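PDB 5JLD: arginyl-tRNA synthetase, putative from Plasmodium falciparum, which probably catalyses the ATP-dependent attachment of L-arginine to tRNA(Arg), releasing AMP and diphosphate. Local coordinates for residues C9-I14 / F522-Y527; T16-S21 / S75-T80; I81-K86 / T94-K99; D100-S105 / L505-I510. All blocks are in the same frame, centred on the assembly; numbering follows the deposited sequence.

Contacts 1 and 4 are buried and join segments hundreds of residues apart, each using a partner from the DALR anticodon-binding region; in both, a carboxylate accepts a backbone N-H amid apolar packing. Contacts 2 and 3 are partly buried and local to the N-terminal domain. Contact 2 shares helix 10-25 with contact 1 but has no direct hydrogen bond, whereas contact 3 is a hairpin governed by backbone bonds. Ile-77 and Phe-82 pack contact 2 onto contact 3, and strand 93-97 of contact 3 leads directly into helix 99-108 of contact 4.

Contact 1: residues C9-I14 / F522-Y527; sequences CITKKI and FPDIFY
Asp-524, near the start of helix 522-532, presents its carboxylate to Thr-11 in the first turn of helix 10-25. The Thr-11 N-H aims almost straight at Asp-524 OD1 (3.2 Å, 170°), yet meets it from above the carboxylate plane. Thr-11 OG1 adds a weak hydrogen bond to Asp-524 OD2 at 2.8 Å; a chi1 of -69° sets this hydroxyl beside its own backbone N, so that hydroxyl and N-H face the same carboxylate. The hydroxyls of Tyr-37 and Tyr-45 also bond OD2, and the N-terminus of helix 10-25 would be expected to favour the buried negative charge. Around this polar centre the packing is close: Cys-9, the N-cap residue, sets CA 3.9 Å from Pro-523 CB, while its SG approaches the Tyr-527 ring obliquely, 5.0 Å from the centroid. The outer side is looser. There the partly exposed Lys-12 crosses Tyr-527 at about a right angle, with only its aliphatic part engaged, Lys-12 CG lying 3.9 Å from Tyr-527 CE1. The helix segments run nearly perpendicular, at 87°, and join the N-terminal domain of this arginyl-tRNA synthetase to its DALR anticodon-binding domain.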
loop_
_atom_site.group_PDB
_atom_site.type_symbol
_atom_site.label_atom_id
_atom_site.label_comp_id
_atom_site.label_asym_id
_atom_site.label_seq_id
_atom_site.Cartn_x
_atom_site.Cartn_y
_atom_site.Cartn_z
ATOM N N CYS A 9 18.276 -5.481 5.830
ATOM C CA CYS A 9 17.954 -4.443 4.865
ATOM C C CYS A 9 19.249 -3.951 4.210
ATOM O O CYS A 9 19.998 -3.178 4.801
ATOM C CB CYS A 9 17.206 -3.266 5.504
ATOM S SG CYS A 9 16.855 -1.910 4.317
ATOM N N ILE A 10 19.493 -4.390 2.982
ATOM C CA ILE A 10 20.792 -4.161 2.342
ATOM C C ILE A 10 21.074 -2.681 2.031
ATOM O O ILE A 10 22.189 -2.204 2.255
ATOM C CB ILE A 10 20.915 -5.001 1.054
ATOM C CG1 ILE A 10 20.946 -6.494 1.411
ATOM C CG2 ILE A 10 22.155 -4.600 0.263
ATOM C CD1 ILE A 10 21.010 -7.411 0.203
ATOM N N THR A 11 20.082 -1.950 1.524
ATOM C CA THR A 11 20.281 -0.519 1.268
ATOM C C THR A 11 20.796 0.217 2.519
ATOM O O THR A 11 21.654 1.091 2.404
ATOM C CB THR A 11 18.980 0.163 0.761
ATOM O OG1 THR A 11 18.668 -0.317 -0.550
ATOM C CG2 THR A 11 19.148 1.663 0.696
ATOM N N LYS A 12 20.282 -0.150 3.701
ATOM C CA LYS A 12 20.653 0.525 4.954
ATOM C C LYS A 12 22.020 0.080 5.415
ATOM O O LYS A 12 22.796 0.872 5.959
ATOM C CB LYS A 12 19.633 0.246 6.074
ATOM C CG LYS A 12 18.447 1.191 6.130
ATOM C CD LYS A 12 17.607 0.940 7.410
ATOM C CE LYS A 12 18.191 1.651 8.625
ATOM N NZ LYS A 12 17.795 3.084 8.636
ATOM N N LYS A 13 22.302 -1.201 5.203
ATOM C CA LYS A 13 23.614 -1.772 5.494
ATOM C C LYS A 13 24.730 -1.037 4.723
ATOM O O LYS A 13 25.734 -0.551 5.297
ATOM C CB LYS A 13 23.609 -3.260 5.142
ATOM C CG LYS A 13 24.891 -3.982 5.507
ATOM C CD LYS A 13 24.830 -5.466 5.172
ATOM C CE LYS A 13 25.984 -6.196 5.855
ATOM N NZ LYS A 13 25.909 -7.675 5.718
ATOM N N ILE A 14 24.529 -0.939 3.417
ATOM C CA ILE A 14 25.495 -0.290 2.534
ATOM C C ILE A 14 25.584 1.219 2.808
ATOM O O ILE A 14 26.694 1.806 2.830
ATOM C CB ILE A 14 25.137 -0.535 1.073
ATOM C CG1 ILE A 14 25.396 -2.004 0.704
ATOM C CG2 ILE A 14 25.901 0.410 0.185
ATOM C CD1 ILE A 14 25.146 -2.340 -0.781
ATOM N N PHE A 522 14.261 -7.381 -1.334
ATOM C CA PHE A 522 12.888 -7.308 -0.826
ATOM C C PHE A 522 12.731 -6.296 0.341
ATOM O O PHE A 522 11.871 -5.436 0.273
ATOM C CB PHE A 522 12.418 -8.722 -0.426
ATOM C CG PHE A 522 10.925 -8.856 -0.237
ATOM C CD1 PHE A 522 10.044 -8.344 -1.170
ATOM C CD2 PHE A 522 10.407 -9.523 0.869
ATOM C CE1 PHE A 522 8.666 -8.481 -1.007
ATOM C CE2 PHE A 522 9.035 -9.674 1.038
ATOM C CZ PHE A 522 8.157 -9.146 0.097
ATOM N N PRO A 523 13.609 -6.345 1.363
ATOM C CA PRO A 523 13.446 -5.367 2.453
ATOM C C PRO A 523 13.547 -3.895 2.032
ATOM O O PRO A 523 12.928 -3.045 2.694
ATOM C CB PRO A 523 14.589 -5.726 3.412
ATOM C CG PRO A 523 14.826 -7.190 3.156
ATOM C CD PRO A 523 14.680 -7.316 1.668
ATOM N N ASP A 524 14.298 -3.605 0.962
ATOM C CA ASP A 524 14.429 -2.235 0.469
ATOM C C ASP A 524 13.052 -1.674 0.083
ATOM O O ASP A 524 12.764 -0.484 0.280
ATOM C CB ASP A 524 15.368 -2.159 -0.751
ATOM C CG ASP A 524 16.792 -2.677 -0.464
ATOM O OD1 ASP A 524 17.162 -2.980 0.688
ATOM O OD2 ASP A 524 17.560 -2.772 -1.420
ATOM N N ILE A 525 12.216 -2.544 -0.480
ATOM C CA ILE A 525 10.875 -2.152 -0.916
ATOM C C ILE A 525 10.062 -1.622 0.277
ATOM O O ILE A 525 9.396 -0.585 0.186
ATOM C CB ILE A 525 10.120 -3.326 -1.569
ATOM C CG1 ILE A 525 10.913 -3.894 -2.759
ATOM C CG2 ILE A 525 8.721 -2.891 -1.997
ATOM C CD1 ILE A 525 11.098 -2.877 -3.880
ATOM N N PHE A 526 10.152 -2.323 1.400
ATOM C CA PHE A 526 9.401 -1.943 2.589
ATOM C C PHE A 526 10.001 -0.694 3.207
ATOM O O PHE A 526 9.273 0.229 3.610
ATOM C CB PHE A 526 9.364 -3.097 3.577
ATOM C CG PHE A 526 8.597 -4.269 3.058
ATOM C CD1 PHE A 526 7.222 -4.346 3.230
ATOM C CD2 PHE A 526 9.239 -5.268 2.342
ATOM C CE1 PHE A 526 6.503 -5.417 2.721
ATOM C CE2 PHE A 526 8.525 -6.345 1.827
ATOM C CZ PHE A 526 7.159 -6.421 2.014
ATOM N N TYR A 527 11.335 -0.655 3.234
ATOM C CA TYR A 527 12.043 0.539 3.679
ATOM C C TYR A 527 11.529 1.795 2.963
ATOM O O TYR A 527 11.255 2.826 3.601
ATOM C CB TYR A 527 13.550 0.366 3.455
ATOM C CG TYR A 527 14.367 1.618 3.619
ATOM C CD1 TYR A 527 14.611 2.156 4.881
ATOM C CD2 TYR A 527 14.911 2.262 2.509
ATOM C CE1 TYR A 527 15.380 3.314 5.037
ATOM C CE2 TYR A 527 15.698 3.408 2.654
ATOM C CZ TYR A 527 15.923 3.928 3.918
ATOM O OH TYR A 527 16.675 5.066 4.059
HETATM O O HOH W 1 17.486 -5.282 1.313
#

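Contact 2: residues T16-S21 / S75-T80; sequences TIFQNS and SNINET
The Phe-18 ring receives Ile-77 CD1 over one face, and across these two segments this methyl is all that meets it. It stands 4.0 Å from the ring centroid, 21° off the normal, displaced toward the rim so that its nearest ring atom is CE1; the geometry is that of a CH-pi contact. Beyond the loop, Phe-18 also touches Ile-93 and Val-95 of strand 93-97. A second flat group, the Glu-79 carboxylate, meets the end of Ile-17 coming from the opposite direction, with Ile-17 CD1 3.7 Å from Glu-79 CD. A bend at chi2 (-67°) brings the Glu-79 carboxylate against Ile-17, while Glu-79 CG lies 3.8 Å from Ile-17 CG2.

The other branches of Ile-77 meet the helix elsewhere. Ile-77 CG2 touches Ile-17 CG2 at 4.0 Å, and Ile-77 CG1 packs on Ser-21 CB at 3.6 Å, so one side chain spans a full turn of helix 10-25 from Ile-17 to Ser-21. The loop that follows helix 66-75 is thereby laid along that helix within the N-terminal domain, and Ile-77 rests in turn on Phe-82 and Ile-85 of the sheet. With no hydrogen bond passing directly from 16-21 to 75-80, the pairing rests on van der Waals fit, mostly apolar, while Ser-21 OG bonds Ile-73 O and Asn-76 OD1 bonds Lys-24 NZ, both partners beyond the two segments.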
loop_
_atom_site.group_PDB
_atom_site.type_symbol
_atom_site.label_atom_id
_atom_site.label_comp_id
_atom_site.label_asym_id
_atom_site.label_seq_id
_atom_site.Cartn_x
_atom_site.Cartn_y
_atom_site.Cartn_z
ATOM N N THR A 16 25.113 2.631 5.628
ATOM C CA THR A 16 25.947 2.749 6.825
ATOM C C THR A 16 27.449 2.585 6.506
ATOM O O THR A 16 28.280 3.387 6.953
ATOM C CB THR A 16 25.544 1.717 7.890
ATOM O OG1 THR A 16 24.208 1.991 8.324
ATOM C CG2 THR A 16 26.495 1.787 9.096
ATOM N N ILE A 17 27.798 1.560 5.734
ATOM C CA ILE A 17 29.212 1.395 5.350
ATOM C C ILE A 17 29.809 2.680 4.697
ATOM O O ILE A 17 30.896 3.186 5.091
ATOM C CB ILE A 17 29.363 0.171 4.420
ATOM C CG1 ILE A 17 29.113 -1.112 5.229
ATOM C CG2 ILE A 17 30.747 0.158 3.682
ATOM C CD1 ILE A 17 28.940 -2.341 4.386
ATOM N N PHE A 18 29.068 3.254 3.755
ATOM C CA PHE A 18 29.538 4.483 3.114
ATOM C C PHE A 18 29.581 5.680 4.068
ATOM O O PHE A 18 30.524 6.479 4.026
ATOM C CB PHE A 18 28.677 4.819 1.898
ATOM C CG PHE A 18 29.083 4.074 0.667
ATOM C CD1 PHE A 18 30.045 4.602 -0.191
ATOM C CD2 PHE A 18 28.534 2.826 0.380
ATOM C CE1 PHE A 18 30.433 3.905 -1.327
ATOM C CE2 PHE A 18 28.924 2.120 -0.754
ATOM C CZ PHE A 18 29.871 2.664 -1.611
ATOM N N GLN A 19 28.563 5.798 4.921
ATOM C CA GLN A 19 28.503 6.861 5.926
ATOM C C GLN A 19 29.742 6.831 6.813
ATOM O O GLN A 19 30.370 7.874 7.074
ATOM C CB GLN A 19 27.230 6.729 6.792
ATOM C CG GLN A 19 26.994 7.906 7.736
ATOM C CD GLN A 19 26.762 9.206 6.996
ATOM O OE1 GLN A 19 25.766 9.361 6.287
ATOM N NE2 GLN A 19 27.691 10.148 7.141
ATOM N N ASN A 20 30.109 5.637 7.266
ATOM C CA ASN A 20 31.289 5.532 8.123
ATOM C C ASN A 20 32.543 5.909 7.332
ATOM O O ASN A 20 33.410 6.632 7.853
ATOM C CB ASN A 20 31.440 4.127 8.718
ATOM C CG ASN A 20 30.269 3.746 9.657
ATOM O OD1 ASN A 20 29.445 4.588 10.019
ATOM N ND2 ASN A 20 30.218 2.477 10.052
ATOM N N SER A 21 32.647 5.448 6.078
ATOM C CA SER A 21 33.850 5.842 5.314
ATOM C C SER A 21 33.953 7.358 5.087
ATOM O O SER A 21 35.027 7.938 5.194
ATOM C CB SER A 21 33.909 5.148 3.966
ATOM O OG SER A 21 35.111 5.504 3.319
ATOM N N SER A 75 39.065 3.834 -0.568
ATOM C CA SER A 75 40.236 3.418 0.199
ATOM C C SER A 75 39.883 3.279 1.679
ATOM O O SER A 75 40.535 2.521 2.403
ATOM C CB SER A 75 41.396 4.409 0.043
ATOM O OG SER A 75 41.203 5.553 0.875
ATOM N N ASN A 76 38.863 3.995 2.140
ATOM C CA ASN A 76 38.488 3.790 3.542
ATOM C C ASN A 76 37.315 2.817 3.764
ATOM O O ASN A 76 36.729 2.760 4.856
ATOM C CB ASN A 76 38.211 5.136 4.206
ATOM C CG ASN A 76 39.489 5.784 4.744
ATOM O OD1 ASN A 76 40.342 5.114 5.335
ATOM N ND2 ASN A 76 39.642 7.080 4.509
ATOM N N ILE A 77 37.008 2.022 2.740
ATOM C CA ILE A 77 36.033 0.938 2.867
ATOM C C ILE A 77 36.728 -0.430 2.837
ATOM O O ILE A 77 37.528 -0.713 1.946
ATOM C CB ILE A 77 34.984 0.996 1.744
ATOM C CG1 ILE A 77 34.053 2.190 1.953
ATOM C CG2 ILE A 77 34.192 -0.314 1.665
ATOM C CD1 ILE A 77 33.124 2.463 0.784
ATOM N N ASN A 78 36.428 -1.273 3.815
ATOM C CA ASN A 78 36.991 -2.623 3.869
ATOM C C ASN A 78 35.893 -3.658 4.150
ATOM O O ASN A 78 35.541 -3.898 5.305
ATOM C CB ASN A 78 38.088 -2.694 4.937
ATOM C CG ASN A 78 38.895 -3.982 4.874
ATOM O OD1 ASN A 78 39.071 -4.570 3.803
ATOM N ND2 ASN A 78 39.397 -4.423 6.027
ATOM N N GLU A 79 35.334 -4.243 3.093
ATOM C CA GLU A 79 34.186 -5.139 3.239
ATOM C C GLU A 79 34.309 -6.373 2.355
ATOM O O GLU A 79 34.371 -6.266 1.125
ATOM C CB GLU A 79 32.866 -4.415 2.902
ATOM C CG GLU A 79 32.594 -3.154 3.708
ATOM C CD GLU A 79 32.341 -3.447 5.166
ATOM O OE1 GLU A 79 31.967 -4.593 5.475
ATOM O OE2 GLU A 79 32.539 -2.544 6.007
ATOM N N THR A 80 34.307 -7.547 2.974
ATOM C CA THR A 80 34.406 -8.775 2.201
ATOM C C THR A 80 33.105 -9.072 1.463
ATOM O O THR A 80 33.097 -9.870 0.534
ATOM C CB THR A 80 34.768 -9.992 3.077
ATOM O OG1 THR A 80 33.753 -10.199 4.065
ATOM C CG2 THR A 80 36.114 -9.779 3.767
#

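Contact 3: residues I81-K86 / T94-K99; sequences IFEEIK and TVKLSK
Glu-83 and Glu-84 both stand opposite Lys-96, a classic beta bulge in the hairpin of strands 82-86 and 93-97. At the bulge Glu-83 N donates to Lys-96 O at 2.7 Å through a bent bond of 140°, while Lys-96 N returns a hydrogen bond to Glu-84 O. Farther along, the Lys-86 and Thr-94 backbones exchange two bonds in their carbonyl planes. At the other end Ser-98 N reaches Ile-81 O at 2.7 Å, from above the carbonyl plane.

The inserted residue puts Phe-82 and Ile-85 on the same side chain across the hairpin, that of Val-95. Val-95 CG1 stands over the centre of the Phe-82 ring, 4.0 Å from the centroid and only 4° off the normal. The same methyl lies 3.8 Å from Ile-85 CG1, the two side chains running alongside each other. On the other face the extended Lys-96 runs beside two acids: its NZ forms a long salt bridge to Glu-84 OE1 (3.8 Å), whereas Glu-83 OE2 touches its aliphatic CD.

In the next shell, Ile-14 and Ile-17 of helix 10-25 pack on Phe-82, and His-44 and Tyr-45 bond the backbone of Val-95, placing the hairpin at one border of the four-stranded antiparallel sheet of the N-terminal domain. Ser-98 OG caps the following helix at Tyr-101 N. Thr-94 OG1 has two waters, each at 2.9 Å, one donating to Glu-84 OE2 and the other to Lys-86 O.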
loop_
_atom_site.group_PDB
_atom_site.type_symbol
_atom_site.label_atom_id
_atom_site.label_comp_id
_atom_site.label_asym_id
_atom_site.label_seq_id
_atom_site.Cartn_x
_atom_site.Cartn_y
_atom_site.Cartn_z
ATOM N N ILE A 81 32.005 -8.432 1.860
ATOM C CA ILE A 81 30.727 -8.690 1.187
ATOM C C ILE A 81 30.640 -7.985 -0.162
ATOM O O ILE A 81 29.752 -8.262 -0.969
ATOM C CB ILE A 81 29.535 -8.271 2.054
ATOM C CG1 ILE A 81 29.492 -6.753 2.215
ATOM C CG2 ILE A 81 29.612 -8.962 3.415
ATOM C CD1 ILE A 81 28.204 -6.266 2.817
ATOM N N PHE A 82 31.562 -7.063 -0.399
ATOM C CA PHE A 82 31.687 -6.420 -1.697
ATOM C C PHE A 82 32.618 -7.236 -2.583
ATOM O O PHE A 82 33.803 -7.369 -2.282
ATOM C CB PHE A 82 32.223 -4.996 -1.553
ATOM C CG PHE A 82 31.284 -4.066 -0.867
ATOM C CD1 PHE A 82 29.921 -4.308 -0.884
ATOM C CD2 PHE A 82 31.761 -2.952 -0.197
ATOM C CE1 PHE A 82 29.034 -3.447 -0.242
ATOM C CE2 PHE A 82 30.890 -2.085 0.448
ATOM C CZ PHE A 82 29.517 -2.336 0.423
ATOM N N GLU A 83 32.083 -7.794 -3.661
ATOM C CA GLU A 83 32.921 -8.502 -4.626
ATOM C C GLU A 83 33.733 -7.497 -5.424
ATOM O O GLU A 83 34.854 -7.771 -5.857
ATOM C CB GLU A 83 32.070 -9.356 -5.561
ATOM C CG GLU A 83 32.776 -9.799 -6.843
ATOM C CD GLU A 83 31.795 -10.316 -7.870
ATOM O OE1 GLU A 83 31.205 -11.394 -7.629
ATOM O OE2 GLU A 83 31.597 -9.640 -8.905
ATOM N N GLU A 84 33.153 -6.320 -5.606
ATOM C CA GLU A 84 33.788 -5.264 -6.367
ATOM C C GLU A 84 33.293 -3.903 -5.889
ATOM O O GLU A 84 32.132 -3.747 -5.508
ATOM C CB GLU A 84 33.509 -5.457 -7.858
ATOM C CG GLU A 84 33.587 -4.202 -8.696
ATOM C CD GLU A 84 33.218 -4.464 -10.143
ATOM O OE1 GLU A 84 33.322 -5.633 -10.570
ATOM O OE2 GLU A 84 32.796 -3.515 -10.844
ATOM N N ILE A 85 34.195 -2.931 -5.893
ATOM C CA ILE A 85 33.863 -1.559 -5.585
ATOM C C ILE A 85 34.710 -0.679 -6.507
ATOM O O ILE A 85 35.938 -0.827 -6.572
ATOM C CB ILE A 85 34.094 -1.250 -4.098
ATOM C CG1 ILE A 85 33.951 0.249 -3.826
ATOM C CG2 ILE A 85 35.452 -1.803 -3.638
ATOM C CD1 ILE A 85 33.691 0.582 -2.378
ATOM N N LYS A 86 34.042 0.191 -7.267
ATOM C CA LYS A 86 34.690 0.951 -8.343
ATOM C C LYS A 86 34.208 2.393 -8.425
ATOM O O LYS A 86 33.022 2.686 -8.225
ATOM C CB LYS A 86 34.461 0.270 -9.699
ATOM C CG LYS A 86 35.417 -0.903 -9.952
ATOM C CD LYS A 86 35.228 -1.580 -11.313
ATOM C CE LYS A 86 36.547 -2.212 -11.781
ATOM N NZ LYS A 86 36.502 -2.768 -13.169
ATOM N N THR A 94 30.278 2.416 -7.381
ATOM C CA THR A 94 29.401 1.260 -7.513
ATOM C C THR A 94 29.984 0.063 -6.790
ATOM O O THR A 94 31.210 -0.096 -6.696
ATOM C CB THR A 94 29.156 0.876 -8.994
ATOM O OG1 THR A 94 30.407 0.603 -9.628
ATOM C CG2 THR A 94 28.426 2.004 -9.750
ATOM N N VAL A 95 29.099 -0.777 -6.270
ATOM C CA VAL A 95 29.505 -2.003 -5.605
ATOM C C VAL A 95 28.668 -3.170 -6.099
ATOM O O VAL A 95 27.502 -3.002 -6.524
ATOM C CB VAL A 95 29.373 -1.914 -4.067
ATOM C CG1 VAL A 95 30.310 -0.870 -3.506
ATOM C CG2 VAL A 95 27.908 -1.627 -3.658
ATOM N N LYS A 96 29.294 -4.344 -6.045
ATOM C CA LYS A 96 28.647 -5.619 -6.308
ATOM C C LYS A 96 28.757 -6.464 -5.061
ATOM O O LYS A 96 29.832 -6.557 -4.462
ATOM C CB LYS A 96 29.292 -6.368 -7.478
ATOM C CG LYS A 96 29.032 -5.793 -8.853
ATOM C CD LYS A 96 29.634 -6.701 -9.932
ATOM C CE LYS A 96 29.494 -6.098 -11.320
ATOM N NZ LYS A 96 30.245 -6.866 -12.353
ATOM N N LEU A 97 27.649 -7.085 -4.669
ATOM C CA LEU A 97 27.678 -8.010 -3.556
ATOM C C LEU A 97 28.365 -9.294 -3.994
ATOM O O LEU A 97 28.164 -9.757 -5.111
ATOM C CB LEU A 97 26.259 -8.291 -3.062
ATOM C CG LEU A 97 25.530 -7.014 -2.667
ATOM C CD1 LEU A 97 24.078 -7.310 -2.413
ATOM C CD2 LEU A 97 26.198 -6.453 -1.419
ATOM N N SER A 98 29.168 -9.867 -3.110
ATOM C CA SER A 98 29.815 -11.144 -3.395
ATOM C C SER A 98 28.814 -12.296 -3.487
ATOM O O SER A 98 27.709 -12.249 -2.935
ATOM C CB SER A 98 30.847 -11.469 -2.319
ATOM O OG SER A 98 30.178 -11.774 -1.101
ATOM N N LYS A 99 29.230 -13.323 -4.210
ATOM C CA LYS A 99 28.517 -14.580 -4.343
ATOM C C LYS A 99 28.254 -15.206 -2.960
ATOM O O LYS A 99 27.166 -15.735 -2.680
ATOM C CB LYS A 99 29.353 -15.509 -5.253
ATOM C CG LYS A 99 29.037 -16.991 -5.209
ATOM C CD LYS A 99 30.058 -17.774 -6.052
ATOM C CE LYS A 99 29.696 -19.249 -6.133
ATOM N NZ LYS A 99 29.726 -19.914 -4.799
HETATM O O HOH W 2 28.752 -10.892 -7.706
HETATM O O HOH W 3 30.398 -2.265 -9.258
HETATM O O HOH W 4 31.675 2.883 -10.935
#

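Contact 4: residues D100-S105 / L505-I510; sequences DYIETS and LSLTSI
Glu-103 and Leu-507 point in opposite senses and overlap side by side, so that Glu-103 reaches the Leu-507 backbone while Leu-507 lies along the stem of Glu-103. Their middles touch, CG to CG at 3.6 Å, and beyond this the Glu-103 carboxylate arrives at the Leu-507 amide. Leu-507 N donates to Glu-103 OE2 at 2.9 Å in a nearly straight bond (167°), meeting the oxygen on its anti side and 17° out of the carboxylate plane. Glu-103 is extended beyond CG (chi2 167°), which gives it the length to span from helix to loop. Its OE2 also forms a salt bridge with Lys-99, one turn earlier on the same helix, so a single buried oxygen serves both a charged and a backbone donor.

Leu-507 is the centre of an inverse gamma turn in the loop that leads to helix 510-520, in the DALR anticodon-binding region; helix 99-108, which follows strand 93-97 in the chain, packs against this turn. Ile-102 meets Leu-507 at about a right angle, and here the packing is tight, Ile-102 CG2 lying 3.5 Å from Leu-507 CD1. Leu-106, Ile-513 and Leu-570 also touch the leucine. Leu-505, two residues earlier in the same loop, packs more loosely, its CD2 3.9 Å from the Glu-103 carbonyl O.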
loop_
_atom_site.group_PDB
_atom_site.type_symbol
_atom_site.label_atom_id
_atom_site.label_comp_id
_atom_site.label_asym_id
_atom_site.label_seq_id
_atom_site.Cartn_x
_atom_site.Cartn_y
_atom_site.Cartn_z
ATOM N N ASP A 100 29.244 -15.115 -2.076
ATOM C CA ASP A 100 29.109 -15.737 -0.765
ATOM C C ASP A 100 28.146 -14.967 0.136
ATOM O O ASP A 100 27.339 -15.580 0.842
ATOM C CB ASP A 100 30.462 -15.878 -0.072
ATOM C CG ASP A 100 30.353 -16.635 1.243
ATOM O OD1 ASP A 100 30.180 -17.875 1.208
ATOM O OD2 ASP A 100 30.421 -15.989 2.310
ATOM N N TYR A 101 28.205 -13.638 0.108
ATOM C CA TYR A 101 27.230 -12.871 0.871
ATOM C C TYR A 101 25.800 -13.212 0.445
ATOM O O TYR A 101 24.913 -13.396 1.289
ATOM C CB TYR A 101 27.433 -11.357 0.739
ATOM C CG TYR A 101 26.310 -10.607 1.467
ATOM C CD1 TYR A 101 26.262 -10.563 2.856
ATOM C CD2 TYR A 101 25.279 -9.989 0.755
ATOM C CE1 TYR A 101 25.208 -9.894 3.527
ATOM C CE2 TYR A 101 24.255 -9.323 1.400
ATOM C CZ TYR A 101 24.212 -9.281 2.781
ATOM O OH TYR A 101 23.163 -8.613 3.386
ATOM N N ILE A 102 25.576 -13.277 -0.861
ATOM C CA ILE A 102 24.240 -13.557 -1.376
ATOM C C ILE A 102 23.788 -14.973 -0.984
ATOM O O ILE A 102 22.647 -15.170 -0.545
ATOM C CB ILE A 102 24.187 -13.379 -2.902
ATOM C CG1 ILE A 102 24.518 -11.927 -3.268
ATOM C CG2 ILE A 102 22.820 -13.736 -3.431
ATOM C CD1 ILE A 102 24.537 -11.660 -4.771
ATOM N N GLU A 103 24.691 -15.943 -1.106
ATOM C CA GLU A 103 24.377 -17.333 -0.755
ATOM C C GLU A 103 24.041 -17.502 0.722
ATOM O O GLU A 103 23.025 -18.114 1.078
ATOM C CB GLU A 103 25.547 -18.259 -1.124
ATOM C CG GLU A 103 25.651 -18.541 -2.603
ATOM C CD GLU A 103 26.968 -19.193 -3.010
ATOM O OE1 GLU A 103 27.857 -19.387 -2.150
ATOM O OE2 GLU A 103 27.102 -19.522 -4.200
ATOM N N THR A 104 24.895 -16.953 1.578
ATOM C CA THR A 104 24.694 -17.003 3.025
ATOM C C THR A 104 23.384 -16.300 3.426
ATOM O O THR A 104 22.610 -16.786 4.306
ATOM C CB THR A 104 25.890 -16.347 3.770
ATOM O OG1 THR A 104 27.117 -16.996 3.396
ATOM C CG2 THR A 104 25.719 -16.448 5.286
ATOM N N SER A 105 23.121 -15.166 2.772
ATOM C CA SER A 105 21.919 -14.393 3.109
ATOM C C SER A 105 20.694 -15.225 2.725
ATOM O O SER A 105 19.762 -15.364 3.501
ATOM C CB SER A 105 21.917 -13.032 2.407
ATOM O OG SER A 105 23.024 -12.224 2.801
ATOM N N LEU A 505 23.051 -24.721 -2.103
ATOM C CA LEU A 505 22.929 -23.453 -2.798
ATOM C C LEU A 505 24.257 -22.952 -3.333
ATOM O O LEU A 505 25.176 -22.672 -2.570
ATOM C CB LEU A 505 22.308 -22.412 -1.864
ATOM C CG LEU A 505 21.576 -21.246 -2.519
ATOM C CD1 LEU A 505 20.453 -21.747 -3.418
ATOM C CD2 LEU A 505 21.028 -20.343 -1.439
ATOM N N SER A 506 24.347 -22.850 -4.655
ATOM C CA SER A 506 25.538 -22.335 -5.312
ATOM C C SER A 506 25.175 -21.503 -6.535
ATOM O O SER A 506 24.672 -22.013 -7.547
ATOM C CB SER A 506 26.487 -23.472 -5.714
ATOM O OG SER A 506 26.674 -24.367 -4.637
ATOM N N LEU A 507 25.466 -20.216 -6.431
ATOM C CA LEU A 507 25.135 -19.261 -7.468
ATOM C C LEU A 507 26.312 -19.154 -8.439
ATOM O O LEU A 507 27.201 -18.317 -8.285
ATOM C CB LEU A 507 24.783 -17.919 -6.832
ATOM C CG LEU A 507 23.824 -18.098 -5.642
ATOM C CD1 LEU A 507 23.507 -16.787 -4.964
ATOM C CD2 LEU A 507 22.532 -18.801 -6.062
ATOM N N THR A 508 26.292 -20.023 -9.445
ATOM C CA THR A 508 27.420 -20.221 -10.339
ATOM C C THR A 508 27.313 -19.361 -11.593
ATOM O O THR A 508 28.319 -19.059 -12.235
ATOM C CB THR A 508 27.540 -21.715 -10.745
ATOM O OG1 THR A 508 26.328 -22.151 -11.378
ATOM C CG2 THR A 508 27.767 -22.576 -9.520
ATOM N N SER A 509 26.095 -18.959 -11.943
ATOM C CA SER A 509 25.908 -18.135 -13.131
ATOM C C SER A 509 25.541 -16.710 -12.758
ATOM O O SER A 509 25.032 -16.436 -11.658
ATOM C CB SER A 509 24.834 -18.723 -14.044
ATOM O OG SER A 509 24.234 -17.710 -14.832
ATOM N N ILE A 510 25.799 -15.793 -13.682
ATOM C CA ILE A 510 25.399 -14.413 -13.475
ATOM C C ILE A 510 23.881 -14.319 -13.233
ATOM O O ILE A 510 23.410 -13.398 -12.559
ATOM C CB ILE A 510 25.801 -13.529 -14.668
ATOM C CG1 ILE A 510 25.568 -12.050 -14.342
ATOM C CG2 ILE A 510 25.036 -13.946 -15.923
ATOM C CD1 ILE A 510 26.234 -11.601 -13.052
#